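Local coordinates for protein dihydroorotase (Campylobacter jejuni subsp. jejuni, PDB 3PNU) that probably catalyses the reversible, zinc-dependent cyclization of carbamoyl aspartate to dihydroorotate in de novo pyrimidine biosynthesis, at residues V58-L63 against P151-G156; K171-L176 against L183-E188; K175-F180 against E203-T208; E188-T191 against L195-L198; E197-Y202 against E254-G259. All coordinates share one frame; numbering follows the deposited sequence.

Contact 1 (V58-L63 against P151-G156). With ZN (zinc ion), chain C.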
# COMPACT_ATOMS: atom_id res chain seq x y z
N VAL A 58 17.90 1.83 22.28
CA VAL A 58 16.66 1.99 23.02
C VAL A 58 15.84 0.75 22.67
O VAL A 58 15.62 0.48 21.48
CB VAL A 58 15.89 3.27 22.66
CG1 VAL A 58 14.60 3.32 23.46
CG2 VAL A 58 16.72 4.52 22.93
N ILE A 59 15.43 0.00 23.69
CA ILE A 59 14.68 -1.25 23.53
C ILE A 59 13.20 -0.96 23.75
O ILE A 59 12.79 -0.58 24.87
CB ILE A 59 15.15 -2.31 24.54
CG1 ILE A 59 16.68 -2.39 24.57
CG2 ILE A 59 14.49 -3.70 24.26
CD1 ILE A 59 17.31 -2.63 23.23
N MET A 60 12.40 -1.12 22.70
CA MET A 60 10.96 -0.82 22.84
C MET A 60 10.27 -1.91 23.64
O MET A 60 10.67 -3.08 23.59
CB MET A 60 10.32 -0.56 21.48
CG MET A 60 10.93 0.66 20.76
SD MET A 60 10.79 2.15 21.78
CE MET A 60 11.59 3.37 20.74
N PRO A 61 9.23 -1.53 24.41
CA PRO A 61 8.58 -2.43 25.32
C PRO A 61 7.30 -3.09 24.81
O PRO A 61 6.52 -3.59 25.63
CB PRO A 61 8.19 -1.48 26.45
CG PRO A 61 7.80 -0.21 25.73
CD PRO A 61 8.53 -0.23 24.40
N ASN A 62 7.08 -3.09 23.49
CA ASN A 62 5.83 -3.66 22.96
C ASN A 62 5.85 -5.19 22.95
O ASN A 62 5.81 -5.83 21.89
CB ASN A 62 5.51 -3.08 21.56
CG ASN A 62 6.55 -3.43 20.53
OD1 ASN A 62 7.72 -3.57 20.85
ND2 ASN A 62 6.12 -3.57 19.27
N LEU A 63 5.92 -5.76 24.14
CA LEU A 63 5.90 -7.21 24.32
C LEU A 63 4.48 -7.62 24.71
O LEU A 63 3.64 -6.76 25.00
CB LEU A 63 6.87 -7.65 25.44
CG LEU A 63 8.36 -7.43 25.23
CD1 LEU A 63 9.11 -7.85 26.48
CD2 LEU A 63 8.86 -8.18 24.00
N PRO A 151 12.12 11.12 29.32
CA PRO A 151 11.58 11.50 28.00
C PRO A 151 10.39 10.66 27.54
O PRO A 151 10.31 9.49 27.90
CB PRO A 151 12.76 11.24 27.07
CG PRO A 151 13.50 10.10 27.73
CD PRO A 151 13.36 10.32 29.20
N LEU A 152 9.49 11.27 26.77
CA LEU A 152 8.32 10.58 26.20
C LEU A 152 8.63 10.29 24.73
O LEU A 152 8.85 11.23 23.94
CB LEU A 152 7.06 11.44 26.32
CG LEU A 152 5.72 10.82 25.84
CD1 LEU A 152 5.22 9.70 26.77
CD2 LEU A 152 4.65 11.86 25.70
N LEU A 153 8.70 9.00 24.40
CA LEU A 153 8.95 8.52 23.06
C LEU A 153 7.55 8.17 22.55
O LEU A 153 6.78 7.50 23.24
CB LEU A 153 9.84 7.26 23.10
CG LEU A 153 11.00 7.28 24.11
CD1 LEU A 153 11.80 5.97 24.02
CD2 LEU A 153 11.92 8.51 23.95
N VAL A 154 7.20 8.61 21.34
CA VAL A 154 5.85 8.40 20.85
C VAL A 154 5.78 7.84 19.46
O VAL A 154 6.54 8.23 18.59
CB VAL A 154 5.15 9.80 20.82
CG1 VAL A 154 3.72 9.73 20.27
CG2 VAL A 154 5.18 10.42 22.22
N HIS A 155 4.88 6.89 19.24
CA HIS A 155 4.61 6.37 17.90
C HIS A 155 3.49 7.31 17.43
O HIS A 155 2.33 7.14 17.80
CB HIS A 155 4.15 4.91 17.95
CG HIS A 155 3.81 4.35 16.60
ND1 HIS A 155 4.54 3.34 16.01
CD2 HIS A 155 2.85 4.69 15.71
CE1 HIS A 155 4.03 3.07 14.82
NE2 HIS A 155 3.00 3.87 14.61
N GLY A 156 3.84 8.32 16.64
CA GLY A 156 2.88 9.36 16.22
C GLY A 156 1.98 9.11 15.02
O GLY A 156 2.23 9.57 13.92
ZN ZN C . 6.52 2.75 16.11
O HOH W 1 7.45 1.38 14.95
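V58 meets L153 methyl to methyl: V58 CG1 lies 3.9 Å from L153 CD1, and the two side chains pass at a slant. With chi1 of V58 at 178°, CG1 stands opposite the backbone N and projects at the facing strand. A compact branched residue suits this buried place, where M33 of strand 31-35 touches it too. I59 packs instead on Y76 and I80 of helix 70-84, as expected of a TIM-barrel strand with one face inward and the other against the surrounding helices. Strands 56-59 and 152-154 belong to this barrel but are not neighbours in a sheet; even the nearest CA atoms, those of M60 and L153, are 9.6 Å apart, so side chains alone span the gap. M60 has the length for it: bent at chi2 (-57°), the chain brings CE to 4.2 Å from L153 CD1, the same methyl that V58 uses. Along the way M60 touches H34 and H36, ligands of one zinc ion. N62, centre of an inverse gamma turn closed by L63 N to P61 O (2.7 Å), is a predicted substrate-binding residue; its ND2 bonds to T124 O. Two residues beyond L153, H155 ND1 binds the other zinc ion at 2.1 Å, alongside H189 and a water, while H155 NE2 is hydrogen-bonded to E157.

Contact 2 (K171-L176 against L183-E188)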
# COMPACT_ATOMS: atom_id res chain seq x y z
N LYS A 171 -0.95 17.82 15.30
CA LYS A 171 -1.66 18.71 16.25
C LYS A 171 -1.54 18.16 17.65
O LYS A 171 -1.50 18.93 18.58
CB LYS A 171 -3.15 18.88 15.87
CG LYS A 171 -3.99 17.60 16.04
CD LYS A 171 -5.21 17.59 15.09
CE LYS A 171 -5.75 16.18 14.93
NZ LYS A 171 -6.35 15.99 13.60
N ILE A 172 -1.47 16.84 17.79
CA ILE A 172 -1.30 16.24 19.10
C ILE A 172 0.11 16.53 19.67
O ILE A 172 0.24 17.04 20.78
CB ILE A 172 -1.57 14.74 19.07
CG1 ILE A 172 -3.04 14.51 18.71
CG2 ILE A 172 -1.24 14.11 20.43
CD1 ILE A 172 -3.38 13.09 18.49
N TYR A 173 1.16 16.23 18.93
CA TYR A 173 2.50 16.56 19.38
C TYR A 173 2.62 18.04 19.74
O TYR A 173 3.36 18.42 20.63
CB TYR A 173 3.54 16.35 18.28
CG TYR A 173 4.00 14.96 18.09
CD1 TYR A 173 4.45 14.20 19.19
CD2 TYR A 173 4.08 14.40 16.82
CE1 TYR A 173 4.91 12.92 19.02
CE2 TYR A 173 4.58 13.09 16.65
CZ TYR A 173 4.98 12.37 17.74
OH TYR A 173 5.45 11.09 17.59
N GLU A 174 1.90 18.88 19.00
CA GLU A 174 1.97 20.30 19.21
C GLU A 174 1.33 20.68 20.55
O GLU A 174 1.91 21.46 21.31
CB GLU A 174 1.32 21.04 18.03
CG GLU A 174 1.62 22.52 18.01
CD GLU A 174 1.30 23.19 16.68
OE1 GLU A 174 0.57 22.60 15.86
OE2 GLU A 174 1.81 24.32 16.46
N LYS A 175 0.18 20.10 20.88
CA LYS A 175 -0.46 20.45 22.14
C LYS A 175 0.33 19.90 23.33
O LYS A 175 0.45 20.56 24.36
CB LYS A 175 -1.93 20.06 22.19
CG LYS A 175 -2.24 18.64 22.54
CD LYS A 175 -3.75 18.48 22.80
CE LYS A 175 -4.08 17.06 23.24
NZ LYS A 175 -5.53 16.84 23.48
N LEU A 176 0.87 18.70 23.20
CA LEU A 176 1.68 18.15 24.25
C LEU A 176 2.91 19.02 24.48
O LEU A 176 3.34 19.19 25.61
CB LEU A 176 2.11 16.73 23.93
CG LEU A 176 0.99 15.70 23.88
CD1 LEU A 176 1.55 14.34 23.56
CD2 LEU A 176 0.25 15.67 25.20
N LEU A 183 9.12 18.95 29.00
CA LEU A 183 9.17 17.52 28.71
C LEU A 183 9.89 17.28 27.37
O LEU A 183 9.64 17.99 26.40
CB LEU A 183 7.75 16.97 28.61
CG LEU A 183 7.52 15.48 28.36
CD1 LEU A 183 8.06 14.59 29.51
CD2 LEU A 183 6.06 15.22 28.19
N LYS A 184 10.78 16.31 27.31
CA LYS A 184 11.39 15.96 26.05
C LYS A 184 10.43 15.00 25.38
O LYS A 184 10.04 13.97 25.96
CB LYS A 184 12.76 15.30 26.22
CG LYS A 184 13.83 16.27 26.59
CD LYS A 184 15.17 15.57 26.79
CE LYS A 184 16.18 16.53 27.35
NZ LYS A 184 17.27 15.80 28.00
N ILE A 185 10.02 15.36 24.17
CA ILE A 185 9.08 14.57 23.42
C ILE A 185 9.77 14.15 22.13
O ILE A 185 10.10 14.99 21.29
CB ILE A 185 7.81 15.37 23.10
CG1 ILE A 185 7.16 15.89 24.40
CG2 ILE A 185 6.84 14.53 22.33
CD1 ILE A 185 5.94 16.80 24.20
N VAL A 186 9.99 12.85 21.99
CA VAL A 186 10.66 12.33 20.80
C VAL A 186 9.64 11.73 19.84
O VAL A 186 8.97 10.76 20.16
CB VAL A 186 11.75 11.29 21.14
CG1 VAL A 186 12.52 10.88 19.88
CG2 VAL A 186 12.69 11.87 22.17
N MET A 187 9.52 12.36 18.67
CA MET A 187 8.65 11.90 17.61
C MET A 187 9.39 10.74 16.94
O MET A 187 10.28 10.96 16.12
CB MET A 187 8.40 13.04 16.61
CG MET A 187 7.79 14.30 17.24
SD MET A 187 7.32 15.59 16.06
CE MET A 187 8.90 15.96 15.32
N GLU A 188 9.04 9.50 17.29
CA GLU A 188 9.72 8.33 16.71
C GLU A 188 9.45 8.13 15.25
O GLU A 188 8.41 8.56 14.73
CB GLU A 188 9.34 7.06 17.46
CG GLU A 188 9.83 7.05 18.90
CD GLU A 188 11.36 7.07 19.00
OE1 GLU A 188 12.08 6.65 18.04
OE2 GLU A 188 11.84 7.49 20.07
O HOH W 2 5.99 9.90 15.27
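The ring of Y173 lies under the side chain of M187, and its successive atoms trace the contact from helix 170-179 to strand 185-187. CB, nearest the helix, is packed against L198 of helix 193-201. At CG the sulfur and CG of M187 are already within touch. The two ring sides then diverge: CD1 has I185 CG2 at 4.0 Å, an oblique approach, whereas CD2 has M187 SD at 3.5 Å. Over the middle of the ring sits M187 CG, 3.4 Å from the centroid and only 11° off the normal, a CH-pi contact. The extended chi2 of M187 (-174°) carries SD back over the same face toward CD2, 3.9 Å from the centroid, in a Met-aromatic contact. Methionine suits this position because its thioether is flexible, polarisable and apolar enough to lie flat on an aromatic face. At the tip, Y173 OH rests 3.3 Å from M187 CA and pairs at 2.7 Å with a water lying in the ring plane; that water donates to E188 O at 2.8 Å. One helical turn along, L176 CB meets I185 CD1 at 3.8 Å. This is the return half of a beta-alpha-beta unit in the barrel, with helix and strand nearly antiparallel (166°) and F169 meeting the tyrosine ring edge-to-face. The tyrosine therefore combines two chemistries: a broad ring that fills the apolar layer between helix and strand, and a buried hydroxyl linked through water to the backbone just before the zinc ligand H189.

Contact 3 (K175-F180 against E203-T208)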
# COMPACT_ATOMS: atom_id res chain seq x y z
N LYS A 175 0.18 20.10 20.88
CA LYS A 175 -0.46 20.45 22.14
C LYS A 175 0.33 19.90 23.33
O LYS A 175 0.45 20.56 24.36
CB LYS A 175 -1.93 20.06 22.19
CG LYS A 175 -2.24 18.64 22.54
CD LYS A 175 -3.75 18.48 22.80
CE LYS A 175 -4.08 17.06 23.24
NZ LYS A 175 -5.53 16.84 23.48
N LEU A 176 0.87 18.70 23.20
CA LEU A 176 1.68 18.15 24.25
C LEU A 176 2.91 19.02 24.48
O LEU A 176 3.34 19.19 25.61
CB LEU A 176 2.11 16.73 23.93
CG LEU A 176 0.99 15.70 23.88
CD1 LEU A 176 1.55 14.34 23.56
CD2 LEU A 176 0.25 15.67 25.20
N ALA A 177 3.47 19.57 23.41
CA ALA A 177 4.67 20.41 23.55
C ALA A 177 4.36 21.71 24.26
O ALA A 177 5.14 22.17 25.10
CB ALA A 177 5.26 20.70 22.22
N LYS A 178 3.22 22.32 23.92
CA LYS A 178 2.82 23.59 24.52
C LYS A 178 2.42 23.42 25.98
O LYS A 178 2.76 24.25 26.81
CB LYS A 178 1.69 24.22 23.71
CG LYS A 178 2.13 24.60 22.31
CD LYS A 178 1.11 25.46 21.55
CE LYS A 178 -0.16 24.74 21.21
NZ LYS A 178 -1.07 25.65 20.45
N HIS A 179 1.70 22.34 26.28
CA HIS A 179 1.24 22.07 27.62
C HIS A 179 2.33 21.50 28.52
O HIS A 179 2.23 21.61 29.72
CB HIS A 179 0.06 21.10 27.62
CG HIS A 179 -1.26 21.74 27.30
ND1 HIS A 179 -1.76 21.83 26.02
CD2 HIS A 179 -2.19 22.29 28.12
CE1 HIS A 179 -2.95 22.42 26.06
NE2 HIS A 179 -3.23 22.71 27.31
N PHE A 180 3.37 20.90 27.95
CA PHE A 180 4.43 20.30 28.76
C PHE A 180 5.77 20.73 28.19
O PHE A 180 6.52 19.91 27.69
CB PHE A 180 4.28 18.79 28.78
CG PHE A 180 2.95 18.32 29.32
CD1 PHE A 180 2.72 18.25 30.69
CD2 PHE A 180 1.92 17.97 28.47
CE1 PHE A 180 1.50 17.83 31.19
CE2 PHE A 180 0.72 17.55 28.96
CZ PHE A 180 0.50 17.48 30.32
N GLU A 203 11.20 23.74 21.02
CA GLU A 203 12.49 23.32 21.56
C GLU A 203 12.48 21.95 22.21
O GLU A 203 13.48 21.28 22.21
CB GLU A 203 13.01 24.34 22.58
CG GLU A 203 13.34 25.68 21.96
CD GLU A 203 13.60 26.76 22.99
OE1 GLU A 203 13.36 27.94 22.66
OE2 GLU A 203 14.01 26.43 24.13
N ASN A 204 11.34 21.53 22.75
CA ASN A 204 11.26 20.23 23.38
C ASN A 204 10.88 19.07 22.44
O ASN A 204 10.66 17.93 22.90
CB ASN A 204 10.34 20.29 24.59
CG ASN A 204 8.96 20.81 24.28
OD1 ASN A 204 8.78 21.67 23.40
ND2 ASN A 204 7.97 20.32 25.02
N LEU A 205 10.80 19.33 21.13
CA LEU A 205 10.54 18.28 20.16
C LEU A 205 11.83 17.76 19.56
O LEU A 205 12.71 18.55 19.19
CB LEU A 205 9.60 18.74 19.05
CG LEU A 205 8.13 18.86 19.39
CD1 LEU A 205 7.39 19.35 18.13
CD2 LEU A 205 7.57 17.53 19.87
N TYR A 206 11.94 16.43 19.49
CA TYR A 206 13.08 15.75 18.93
C TYR A 206 12.53 14.68 18.01
O TYR A 206 11.32 14.50 17.93
CB TYR A 206 13.93 15.13 20.04
CG TYR A 206 14.50 16.15 21.02
CD1 TYR A 206 15.72 16.76 20.79
CD2 TYR A 206 13.81 16.49 22.17
CE1 TYR A 206 16.23 17.68 21.66
CE2 TYR A 206 14.33 17.41 23.07
CZ TYR A 206 15.53 18.01 22.80
OH TYR A 206 16.06 18.93 23.66
N ALA A 207 13.40 13.95 17.31
CA ALA A 207 12.93 12.90 16.42
C ALA A 207 13.96 11.83 16.13
O ALA A 207 15.17 12.05 16.24
CB ALA A 207 12.43 13.52 15.11
N THR A 208 13.48 10.65 15.76
CA THR A 208 14.35 9.58 15.32
C THR A 208 13.93 9.29 13.88
O THR A 208 12.77 9.48 13.53
CB THR A 208 14.27 8.31 16.17
OG1 THR A 208 12.98 7.69 16.04
CG2 THR A 208 14.55 8.61 17.64
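N204 reaches A177 by its amide and gives the contact its close side. ND2 donates to A177 O in a weak hydrogen bond, 3.4 Å long with an N-H...O angle of 156°. It also donates to L183 O, on the approach to strand 185-187; F180 O lies 3.1 Å from ND2. The asparagine suits the place because A177 O belongs to the last turn of helix 170-179, where a side-chain amide can serve a backbone carbonyl. Its chi1 of 55° places CG between the backbone N and the carbonyl carbon, turning the amide toward the helix. Alanine is right for the facing position: its small CB lets the helix come near, with N204 OD1 3.8 Å away. L205 only brushes the same methyl, CG standing 4.4 Å from A177 CB. On the solvent side K178 and H179 point away from the strand, and E203 is likewise exposed. H179 folds back onto its own helix, ND1 donating to K175 O at 3.0 Å from above the carbonyl plane, while H179 N reaches that oxygen from the opposite face at 2.9 Å. Among its neighbours, the contact joins the C-terminal end of helix 170-179 to the start of strand 205-209, with strand 185-187 lying beside that strand: I185 touches L176, N204 and L205. F180 is the first residue to leave helical backbone angles, and its ring leads away from N204, to I135 and L142 of helix 135-147, while L198 of helix 193-201 touches L205.

Contact 4 (E188-T191 against L195-L198). With ZN (zinc ion), chain C.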
# COMPACT_ATOMS: atom_id res chain seq x y z
N GLU A 188 9.04 9.50 17.29
CA GLU A 188 9.72 8.33 16.71
C GLU A 188 9.45 8.13 15.25
O GLU A 188 8.41 8.56 14.73
CB GLU A 188 9.34 7.06 17.46
CG GLU A 188 9.83 7.05 18.90
CD GLU A 188 11.36 7.07 19.00
OE1 GLU A 188 12.08 6.65 18.04
OE2 GLU A 188 11.84 7.49 20.07
N HIS A 189 10.39 7.45 14.59
CA HIS A 189 10.34 7.18 13.15
C HIS A 189 9.48 8.14 12.33
O HIS A 189 8.44 7.77 11.81
CB HIS A 189 9.91 5.75 12.87
CG HIS A 189 8.74 5.29 13.68
ND1 HIS A 189 7.53 5.96 13.68
CD2 HIS A 189 8.57 4.21 14.47
CE1 HIS A 189 6.69 5.32 14.48
NE2 HIS A 189 7.29 4.25 14.96
N ILE A 190 9.92 9.38 12.22
CA ILE A 190 9.14 10.33 11.44
C ILE A 190 9.28 9.98 9.97
O ILE A 190 10.33 9.49 9.53
CB ILE A 190 9.49 11.77 11.70
CG1 ILE A 190 10.94 12.10 11.32
CG2 ILE A 190 9.23 12.10 13.19
CD1 ILE A 190 11.23 13.65 11.30
N THR A 191 8.21 10.23 9.23
CA THR A 191 8.14 9.89 7.83
C THR A 191 7.51 10.94 6.94
O THR A 191 7.27 10.68 5.78
CB THR A 191 7.27 8.65 7.69
OG1 THR A 191 5.94 8.96 8.15
CG2 THR A 191 7.85 7.48 8.54
N LEU A 195 6.25 16.54 9.88
CA LEU A 195 6.95 16.41 11.17
C LEU A 195 8.39 16.91 11.08
O LEU A 195 8.96 17.36 12.07
CB LEU A 195 6.83 15.00 11.77
CG LEU A 195 5.40 14.61 12.14
CD1 LEU A 195 5.37 13.30 12.94
CD2 LEU A 195 4.68 15.71 12.96
N CYS A 196 8.98 16.85 9.89
CA CYS A 196 10.30 17.43 9.73
C CYS A 196 10.21 18.92 10.07
O CYS A 196 11.05 19.44 10.77
CB CYS A 196 10.83 17.26 8.31
SG CYS A 196 11.17 15.55 7.93
N GLU A 197 9.17 19.58 9.59
CA GLU A 197 8.98 21.02 9.85
C GLU A 197 8.59 21.32 11.28
O GLU A 197 9.16 22.22 11.89
CB GLU A 197 7.94 21.60 8.88
CG GLU A 197 8.49 21.67 7.45
CD GLU A 197 7.48 22.11 6.40
OE1 GLU A 197 6.30 22.35 6.73
OE2 GLU A 197 7.89 22.21 5.22
N LEU A 198 7.64 20.56 11.83
CA LEU A 198 7.18 20.77 13.21
C LEU A 198 8.33 20.65 14.21
O LEU A 198 8.32 21.28 15.24
CB LEU A 198 6.08 19.77 13.58
CG LEU A 198 5.36 19.99 14.92
CD1 LEU A 198 4.42 21.23 14.87
CD2 LEU A 198 4.56 18.77 15.30
ZN ZN C . 6.52 2.75 16.11
O HOH W 1 7.45 1.38 14.95
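In the barrel loop that follows strand 185-187 and carries the zinc ligand H189, I190 folds against L195 and C196 of the helix to which the loop leads. Its two branches divide the work. CG2 sits 4.0 Å from L195 CB and equally near L195 CD1, whereas the longer arm takes CD1 to 3.9 Å from C196 SG. A chi1 of 63° puts CG1 between the backbone N and the carbonyl carbon, which sends it and CD1 to C196 and leaves CG2 facing L195. Isoleucine suits the place by filling a broad buried surface without polar atoms; A207 and I209 of strand 205-209 and L245 of helix 239-250 also touch it. L195 in turn packs on Y173 of helix 170-179. Beside I190, H189 NE2 binds the zinc ion at 2.0 Å, together with a water, H155 and the carboxylated K116, and E188 CB lies over one face of the imidazole. T191 OG1, beyond, is hydrogen-bonded to E166 and K237. The chemistry is thus split along the loop: metal binding by H189 before I190, polar bonds of T191 after it, and between them one apolar side chain whose van der Waals packing ties the ligand loop to its helix.

Contact 5 (E197-Y202 against E254-G259)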
# COMPACT_ATOMS: atom_id res chain seq x y z
N GLU A 197 9.17 19.58 9.59
CA GLU A 197 8.98 21.02 9.85
C GLU A 197 8.59 21.32 11.28
O GLU A 197 9.16 22.22 11.89
CB GLU A 197 7.94 21.60 8.88
CG GLU A 197 8.49 21.67 7.45
CD GLU A 197 7.48 22.11 6.40
OE1 GLU A 197 6.30 22.35 6.73
OE2 GLU A 197 7.89 22.21 5.22
N LEU A 198 7.64 20.56 11.83
CA LEU A 198 7.18 20.77 13.21
C LEU A 198 8.33 20.65 14.21
O LEU A 198 8.32 21.28 15.24
CB LEU A 198 6.08 19.77 13.58
CG LEU A 198 5.36 19.99 14.92
CD1 LEU A 198 4.42 21.23 14.87
CD2 LEU A 198 4.56 18.77 15.30
N LEU A 199 9.32 19.82 13.89
CA LEU A 199 10.48 19.62 14.74
C LEU A 199 11.17 20.94 15.07
O LEU A 199 11.70 21.10 16.18
CB LEU A 199 11.47 18.71 14.01
CG LEU A 199 12.73 18.22 14.71
CD1 LEU A 199 12.44 17.42 15.99
CD2 LEU A 199 13.58 17.37 13.73
N LYS A 200 11.18 21.87 14.11
CA LYS A 200 11.84 23.17 14.27
C LYS A 200 11.01 24.15 15.08
O LYS A 200 11.52 25.14 15.54
CB LYS A 200 12.00 23.84 12.91
CG LYS A 200 12.61 23.02 11.76
CD LYS A 200 14.12 22.88 11.79
CE LYS A 200 14.59 22.24 10.47
NZ LYS A 200 16.06 22.24 10.28
N ASP A 201 9.71 23.91 15.23
CA ASP A 201 8.84 24.87 15.93
C ASP A 201 8.85 24.81 17.45
O ASP A 201 8.38 25.74 18.09
CB ASP A 201 7.37 24.72 15.47
CG ASP A 201 7.16 25.06 13.99
OD1 ASP A 201 8.06 25.66 13.35
OD2 ASP A 201 6.06 24.73 13.47
N TYR A 202 9.33 23.72 18.05
CA TYR A 202 9.31 23.64 19.52
C TYR A 202 10.61 23.07 20.04
O TYR A 202 11.09 22.04 19.56
CB TYR A 202 8.10 22.81 20.02
CG TYR A 202 6.76 23.43 19.67
CD1 TYR A 202 6.08 24.26 20.57
CD2 TYR A 202 6.16 23.18 18.42
CE1 TYR A 202 4.83 24.84 20.23
CE2 TYR A 202 4.93 23.75 18.08
CZ TYR A 202 4.27 24.58 18.99
OH TYR A 202 3.06 25.13 18.62
N GLU A 254 20.84 18.64 14.71
CA GLU A 254 21.05 18.27 16.11
C GLU A 254 19.91 17.59 16.88
O GLU A 254 20.18 16.87 17.85
CB GLU A 254 21.52 19.50 16.89
CG GLU A 254 20.47 20.61 16.91
CD GLU A 254 20.97 21.92 17.53
OE1 GLU A 254 20.45 22.97 17.11
OE2 GLU A 254 21.88 21.89 18.39
N LYS A 255 18.65 17.80 16.49
CA LYS A 255 17.53 17.20 17.21
C LYS A 255 17.03 15.88 16.58
O LYS A 255 16.03 15.30 17.04
CB LYS A 255 16.39 18.19 17.37
CG LYS A 255 16.81 19.50 18.05
CD LYS A 255 15.64 20.27 18.65
CE LYS A 255 14.51 20.58 17.68
NZ LYS A 255 13.31 21.17 18.40
N VAL A 256 17.73 15.41 15.54
CA VAL A 256 17.39 14.17 14.88
C VAL A 256 18.43 13.12 15.26
O VAL A 256 19.62 13.41 15.34
CB VAL A 256 17.30 14.35 13.38
CG1 VAL A 256 17.39 13.01 12.68
CG2 VAL A 256 15.99 15.08 13.02
N MET A 257 17.97 11.90 15.53
CA MET A 257 18.82 10.79 15.94
C MET A 257 18.46 9.58 15.13
O MET A 257 17.32 9.42 14.74
CB MET A 257 18.56 10.46 17.41
CG MET A 257 18.91 11.56 18.39
SD MET A 257 18.11 11.33 20.00
CE MET A 257 16.46 11.93 19.68
N PHE A 258 19.42 8.71 14.85
CA PHE A 258 19.10 7.52 14.11
C PHE A 258 18.40 6.53 15.02
O PHE A 258 18.81 6.31 16.16
CB PHE A 258 20.32 6.88 13.50
CG PHE A 258 20.05 5.53 12.97
CD1 PHE A 258 19.40 5.37 11.78
CD2 PHE A 258 20.44 4.41 13.67
CE1 PHE A 258 19.13 4.10 11.28
CE2 PHE A 258 20.18 3.15 13.19
CZ PHE A 258 19.51 3.00 11.99
N GLY A 259 17.31 5.98 14.50
CA GLY A 259 16.49 4.97 15.18
C GLY A 259 16.02 4.06 14.06
O GLY A 259 15.27 4.48 13.18
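The flat group that K255 meets is the backbone carbonyl of L199, approached nearly in line with the C=O bond: K255 NZ donates to L199 O at 2.7 Å with a C=O...N angle of 168°. No aromatic ring is met across the contact; the Y202 ring leads away to A177 and K178 of helix 170-179, its OH bonded to E174. A bend at chi3 (-55°) curls the lysine so that NZ turns to the helix end, where Y202 O is also 2.7 Å off but at a poor angle. L205 O is a further acceptor. The lysine's CE slides past L199 CD1 at 4.1 Å, while L199 CD2 presses on V256 CG2 at 3.4 Å, a tight meeting of side chains crossing at about a right angle. Leucine and valine, both apolar and branched, offer methyls to this buried interface between the end of helix 193-201 and the beginning of barrel strand 256-258; L248 of helix 239-250 touches both. Lysine has both the aliphatic length to pass the leucine and the charge for the carbonyls beyond. That ammonium group, placed at the C-terminal end of a helix, would probably be stabilised by the negative end of the helix dipole.

How the contacts relate
Contacts 1, 2, 3 and 5 all reach one parallel run of barrel strands, 152-154, 185-187, 205-209 and 256-258, linked edge to edge by backbone bonds such as L152 O to V186 N (2.8 Å) and A207 O to M257 N (2.9 Å). Contacts 2 and 3 start from the same helix, their centres 4 Å apart, whereas contacts 4 and 5 use successive parts of helix 193-201. The zinc site joins contacts 1 and 4: H155 ND1 and H189 NE2, 3.1 Å apart, bind the same ion, whose water ligand belongs to both contacts. Contact 2 adjoins this site through E188. Contact 5 lies farther out, the V256 side chain about 10 Å from that of H189.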